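Periplasmic binding protein/LacI transcriptional regulator (Brachyspira murdochii, PDB 4KQC) probably binds a sugar or related carbohydrate outside the cytoplasmic membrane as the solute-binding component of an ABC transporter. Local coordinates at residues A118-K123 / V246-D251; A215-F220 / G263-S268. All coordinates share one frame; numbering follows the deposited sequence.

Interaction 1 of 2, residues A118-K123 / V246-D251; sequences AIVADK and VVMGFD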
loop_
_atom_site.group_PDB
_atom_site.type_symbol
_atom_site.label_atom_id
_atom_site.label_comp_id
_atom_site.label_asym_id
_atom_site.label_seq_id
_atom_site.Cartn_x
_atom_site.Cartn_y
_atom_site.Cartn_z
ATOM N N ALA A 118 -10.520 1.380 -3.767
ATOM C CA ALA A 118 -11.929 1.375 -4.058
ATOM C C ALA A 118 -12.694 0.571 -3.040
ATOM O O ALA A 118 -13.843 0.915 -2.774
ATOM C CB ALA A 118 -12.195 0.902 -5.468
ATOM N N ILE A 119 -12.114 -0.492 -2.466
ATOM C CA ILE A 119 -12.803 -1.263 -1.421
ATOM C C ILE A 119 -13.038 -0.299 -0.246
ATOM O O ILE A 119 -14.119 -0.263 0.356
ATOM C CB ILE A 119 -11.984 -2.497 -0.943
ATOM C CG1 ILE A 119 -11.765 -3.509 -2.080
ATOM C CG2 ILE A 119 -12.620 -3.060 0.324
ATOM C CD1 ILE A 119 -10.731 -4.559 -1.761
ATOM N N VAL A 120 -12.017 0.499 0.074
ATOM C CA VAL A 120 -12.129 1.383 1.213
ATOM C C VAL A 120 -13.229 2.421 0.895
ATOM O O VAL A 120 -14.013 2.752 1.758
ATOM C CB VAL A 120 -10.768 2.056 1.572
ATOM C CG1 VAL A 120 -10.922 2.979 2.778
ATOM C CG2 VAL A 120 -9.727 0.982 1.918
ATOM N N ALA A 121 -13.290 2.930 -0.343
ATOM C CA ALA A 121 -14.354 3.882 -0.710
ATOM C C ALA A 121 -15.716 3.240 -0.546
ATOM O O ALA A 121 -16.625 3.884 0.001
ATOM C CB ALA A 121 -14.174 4.349 -2.152
ATOM N N ASP A 122 -15.831 2.000 -0.952
ATOM C CA ASP A 122 -17.172 1.306 -0.808
ATOM C C ASP A 122 -17.602 1.276 0.672
ATOM O O ASP A 122 -18.756 1.618 1.022
ATOM C CB ASP A 122 -17.124 -0.148 -1.305
ATOM C CG ASP A 122 -16.863 -0.287 -2.785
ATOM O OD1 ASP A 122 -17.182 0.601 -3.585
ATOM O OD2 ASP A 122 -16.279 -1.343 -3.165
ATOM N N LYS A 123 -16.684 0.896 1.542
ATOM C CA LYS A 123 -16.959 0.815 2.971
ATOM C C LYS A 123 -17.215 2.194 3.564
ATOM O O LYS A 123 -18.081 2.340 4.451
ATOM C CB LYS A 123 -15.782 0.142 3.690
ATOM C CG LYS A 123 -15.524 -1.279 3.292
ATOM C CD LYS A 123 -16.651 -2.187 3.713
ATOM C CE LYS A 123 -16.259 -3.595 3.248
ATOM N NZ LYS A 123 -17.304 -4.567 3.635
ATOM N N VAL A 246 -15.159 8.445 11.105
ATOM C CA VAL A 246 -14.996 7.168 10.400
ATOM C C VAL A 246 -13.649 7.162 9.719
ATOM O O VAL A 246 -13.441 7.881 8.768
ATOM C CB VAL A 246 -16.104 6.905 9.359
ATOM C CG1 VAL A 246 -15.892 5.553 8.689
ATOM C CG2 VAL A 246 -17.473 6.977 10.055
ATOM N N VAL A 247 -12.760 6.357 10.260
ATOM C CA VAL A 247 -11.377 6.327 9.808
ATOM C C VAL A 247 -11.055 4.926 9.283
ATOM O O VAL A 247 -11.361 3.936 9.947
ATOM C CB VAL A 247 -10.433 6.733 10.951
ATOM C CG1 VAL A 247 -8.977 6.723 10.485
ATOM C CG2 VAL A 247 -10.827 8.090 11.553
HETATM N N MSE A 248 -10.478 4.839 8.098
HETATM C CA MSE A 248 -10.156 3.547 7.435
HETATM C C MSE A 248 -8.750 3.645 6.880
HETATM O O MSE A 248 -8.399 4.688 6.344
HETATM C CB MSE A 248 -11.204 3.211 6.346
HETATM C CG MSE A 248 -12.559 3.002 7.035
HETATM SE SE MSE A 248 -13.891 2.840 5.616
HETATM C CE MSE A 248 -15.330 2.425 6.879
ATOM N N GLY A 249 -8.043 2.521 6.859
ATOM C CA GLY A 249 -6.668 2.496 6.407
ATOM C C GLY A 249 -6.308 1.469 5.365
ATOM O O GLY A 249 -7.126 0.902 4.683
ATOM N N PHE A 250 -5.031 1.211 5.307
ATOM C CA PHE A 250 -4.403 0.385 4.286
ATOM C C PHE A 250 -3.151 -0.253 4.927
ATOM O O PHE A 250 -2.422 0.367 5.769
ATOM C CB PHE A 250 -3.989 1.307 3.149
ATOM C CG PHE A 250 -3.931 0.684 1.792
ATOM C CD1 PHE A 250 -3.094 -0.407 1.526
ATOM C CD2 PHE A 250 -4.713 1.201 0.792
ATOM C CE1 PHE A 250 -3.067 -0.958 0.244
ATOM C CE2 PHE A 250 -4.693 0.661 -0.480
ATOM C CZ PHE A 250 -3.846 -0.443 -0.737
ATOM N N ASP A 251 -2.904 -1.511 4.570
ATOM C CA ASP A 251 -1.841 -2.318 5.147
ATOM C C ASP A 251 -2.086 -2.592 6.641
ATOM O O ASP A 251 -3.250 -2.637 7.021
ATOM C CB ASP A 251 -0.470 -1.684 4.845
ATOM C CG ASP A 251 -0.117 -1.750 3.357
ATOM O OD1 ASP A 251 -0.425 -2.768 2.735
ATOM O OD2 ASP A 251 0.507 -0.775 2.819
#

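Interaction 2 of 2, residues A215-F220 / G263-S268; sequences AMARGF and GIIQGS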
loop_
_atom_site.group_PDB
_atom_site.type_symbol
_atom_site.label_atom_id
_atom_site.label_comp_id
_atom_site.label_asym_id
_atom_site.label_seq_id
_atom_site.Cartn_x
_atom_site.Cartn_y
_atom_site.Cartn_z
ATOM N N ALA A 215 2.220 4.487 7.384
ATOM C CA ALA A 215 2.816 5.697 7.901
ATOM C C ALA A 215 1.721 6.709 8.164
ATOM O O ALA A 215 1.752 7.389 9.156
ATOM C CB ALA A 215 3.799 6.260 6.902
HETATM N N MSE A 216 0.750 6.829 7.257
HETATM C CA MSE A 216 -0.389 7.696 7.523
HETATM C C MSE A 216 -1.112 7.319 8.784
HETATM O O MSE A 216 -1.505 8.207 9.562
HETATM C CB MSE A 216 -1.373 7.742 6.356
HETATM C CG MSE A 216 -0.913 8.131 4.965
HETATM SE SE MSE A 216 -0.031 9.883 4.888
HETATM C CE MSE A 216 1.854 9.298 4.915
ATOM N N ALA A 217 -1.355 6.021 8.974
ATOM C CA ALA A 217 -2.039 5.548 10.190
ATOM C C ALA A 217 -1.236 5.880 11.445
ATOM O O ALA A 217 -1.798 6.379 12.420
ATOM C CB ALA A 217 -2.297 4.081 10.096
ATOM N N ARG A 218 0.075 5.674 11.411
ATOM C CA ARG A 218 0.898 6.066 12.591
ATOM C C ARG A 218 0.783 7.541 12.915
ATOM O O ARG A 218 0.645 7.892 14.058
ATOM C CB ARG A 218 2.380 5.707 12.411
ATOM C CG ARG A 218 2.772 4.268 12.600
ATOM C CD ARG A 218 4.288 4.190 12.953
ATOM N NE ARG A 218 5.139 4.878 11.977
ATOM C CZ ARG A 218 5.404 4.450 10.733
ATOM N NH1 ARG A 218 4.926 3.295 10.256
ATOM N NH2 ARG A 218 6.196 5.172 9.951
ATOM N N GLY A 219 0.896 8.425 11.923
ATOM C CA GLY A 219 0.754 9.841 12.120
ATOM C C GLY A 219 -0.587 10.208 12.649
ATOM O O GLY A 219 -0.742 11.052 13.532
ATOM N N PHE A 220 -1.634 9.550 12.118
ATOM C CA PHE A 220 -2.968 9.797 12.640
ATOM C C PHE A 220 -3.086 9.441 14.139
ATOM O O PHE A 220 -3.749 10.194 14.902
ATOM C CB PHE A 220 -3.971 9.004 11.797
ATOM C CG PHE A 220 -5.326 8.872 12.408
ATOM C CD1 PHE A 220 -6.264 9.897 12.317
ATOM C CD2 PHE A 220 -5.652 7.727 13.124
ATOM C CE1 PHE A 220 -7.520 9.746 12.893
ATOM C CE2 PHE A 220 -6.914 7.610 13.723
ATOM C CZ PHE A 220 -7.814 8.627 13.589
ATOM N N GLY A 263 -11.159 0.172 18.209
ATOM C CA GLY A 263 -12.253 0.920 17.649
ATOM C C GLY A 263 -11.987 2.328 17.134
ATOM O O GLY A 263 -12.917 3.065 16.804
ATOM N N ILE A 264 -10.697 2.728 17.095
ATOM C CA ILE A 264 -10.285 4.008 16.564
ATOM C C ILE A 264 -10.327 4.019 15.011
ATOM O O ILE A 264 -10.737 4.978 14.418
ATOM C CB ILE A 264 -8.868 4.385 17.087
ATOM C CG1 ILE A 264 -8.861 4.416 18.633
ATOM C CG2 ILE A 264 -8.435 5.727 16.505
ATOM C CD1 ILE A 264 -7.495 4.292 19.226
ATOM N N ILE A 265 -9.949 2.895 14.412
ATOM C CA ILE A 265 -9.963 2.739 12.964
ATOM C C ILE A 265 -10.987 1.653 12.687
ATOM O O ILE A 265 -10.938 0.584 13.319
ATOM C CB ILE A 265 -8.533 2.371 12.426
ATOM C CG1 ILE A 265 -7.581 3.522 12.669
ATOM C CG2 ILE A 265 -8.595 1.955 10.973
ATOM C CD1 ILE A 265 -6.139 3.234 12.273
ATOM N N GLN A 266 -11.934 1.919 11.784
ATOM C CA GLN A 266 -13.045 0.999 11.550
ATOM C C GLN A 266 -12.599 -0.236 10.797
ATOM O O GLN A 266 -13.155 -1.311 10.989
ATOM C CB GLN A 266 -14.218 1.683 10.835
ATOM C CG GLN A 266 -14.859 2.810 11.628
ATOM C CD GLN A 266 -15.004 2.450 13.117
ATOM O OE1 GLN A 266 -14.305 2.992 14.012
ATOM N NE2 GLN A 266 -15.861 1.463 13.379
ATOM N N GLY A 267 -11.587 -0.111 9.949
ATOM C CA GLY A 267 -11.162 -1.244 9.133
ATOM C C GLY A 267 -10.116 -0.727 8.171
ATOM O O GLY A 267 -9.982 0.517 8.009
ATOM N N SER A 268 -9.466 -1.655 7.519
ATOM C CA SER A 268 -8.447 -1.362 6.520
ATOM C C SER A 268 -8.379 -2.425 5.478
ATOM O O SER A 268 -8.975 -3.516 5.607
ATOM C CB SER A 268 -7.062 -1.244 7.202
ATOM O OG SER A 268 -6.980 -0.092 8.043
#

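Interaction 1 of 2, residues A118-K123 / V246-D251
V120 and M248 meet flank to flank, their side chains running past each other in opposite directions between a helix and the strand beneath it. The touching branch of V120 is CG1, which lies 3.6 Å from CB of M248. That branch is anti to the backbone N (chi1 -180°), which leaves CG2 beside the N and directed to the next strand residue, where it rests 3.8 Å from the carbonyl O of G249. One valine thus straddles two positions of the strand, one methyl on a side-chain root and the other on the backbone. From CG outward the selenomethionine is extended (chi2 172°) and runs alongside the helix to its next turn. Its SE passes 3.8 Å from CB of K123, and CE ends 3.7 Å from the backbone O of K123, so the far half of the chain packs against the lysine's root and main chain. The end of K123 leads away from the strand to a cation-pi contact with W302.

Helix 113-133 covers one face of the mixed sheet here, as in the three-layer alpha/beta/alpha domains of type I periplasmic binding proteins. It runs antiparallel to strand 246-250: the short axes make an angle of 164° and come within 9.2 Å. No hydrogen bond joins the two segments; the meeting is mostly buried, methyls and the selenomethionine chain lying on one another and on backbone carbonyls. Y210 and V269 from the neighbouring strands also touch V120. Beyond the strand's end, the carboxylate of D251 is held by a salt bridge to R157 through OD2 and a hydrogen bond from Q271 to OD1.

Interaction 2 of 2, residues A215-F220 / G263-S268
I264 meets F220 where the chain has left helix 254-261 and turns toward strand 267-270. This helix-to-strand passage belongs to the alpha/beta layering of the periplasmic binding protein fold, and helix 214-223 packs beside it on the same sheet. G263 leaves the preceding helix in a Schellman motif, its positive phi of 82° being a conformation that favours glycine. The next residue, I264, carries CG2 anti to its N, and this branch comes to the edge of the F220 ring, near the ring plane, 3.7 Å from CE2 of F220. The phenylalanine reaches it with CG anti to the backbone N (chi1 165°). I265 follows with a looser, oblique approach of CG1 to the same ring, 4.3 Å from CE2 of F220, while its CD1 extends to CB of A217, one turn earlier on the helix, at 4.5 Å. L211 of the neighbouring strand touches A217, F220 and I265 alike, closing the apolar cluster from the sheet side. Further along, in the strand itself, OG of S268 is hydrogen-bonded to OE1 of Q256 in helix 254-261.

In the fold
Interactions 1 and 2 have centres about 10 Å apart and are joined through the adjacent parallel strands 246-250 and 267-270. Two probable backbone hydrogen bonds connect them, from Q266 N to V247 O at 2.8 Å and from G249 N to G267 O at 3.0 Å. V120 touches Y210 while F220 touches I209 and L211, so helices 113-133 and 214-223 lie on opposite faces of the sheet. In sequence the segments alternate, so the two contacts cross along the chain. Both belong to one alpha/beta domain, and strand 246-250 ends at D251, probably on the side where relatives bind ligands in the interdomain cleft.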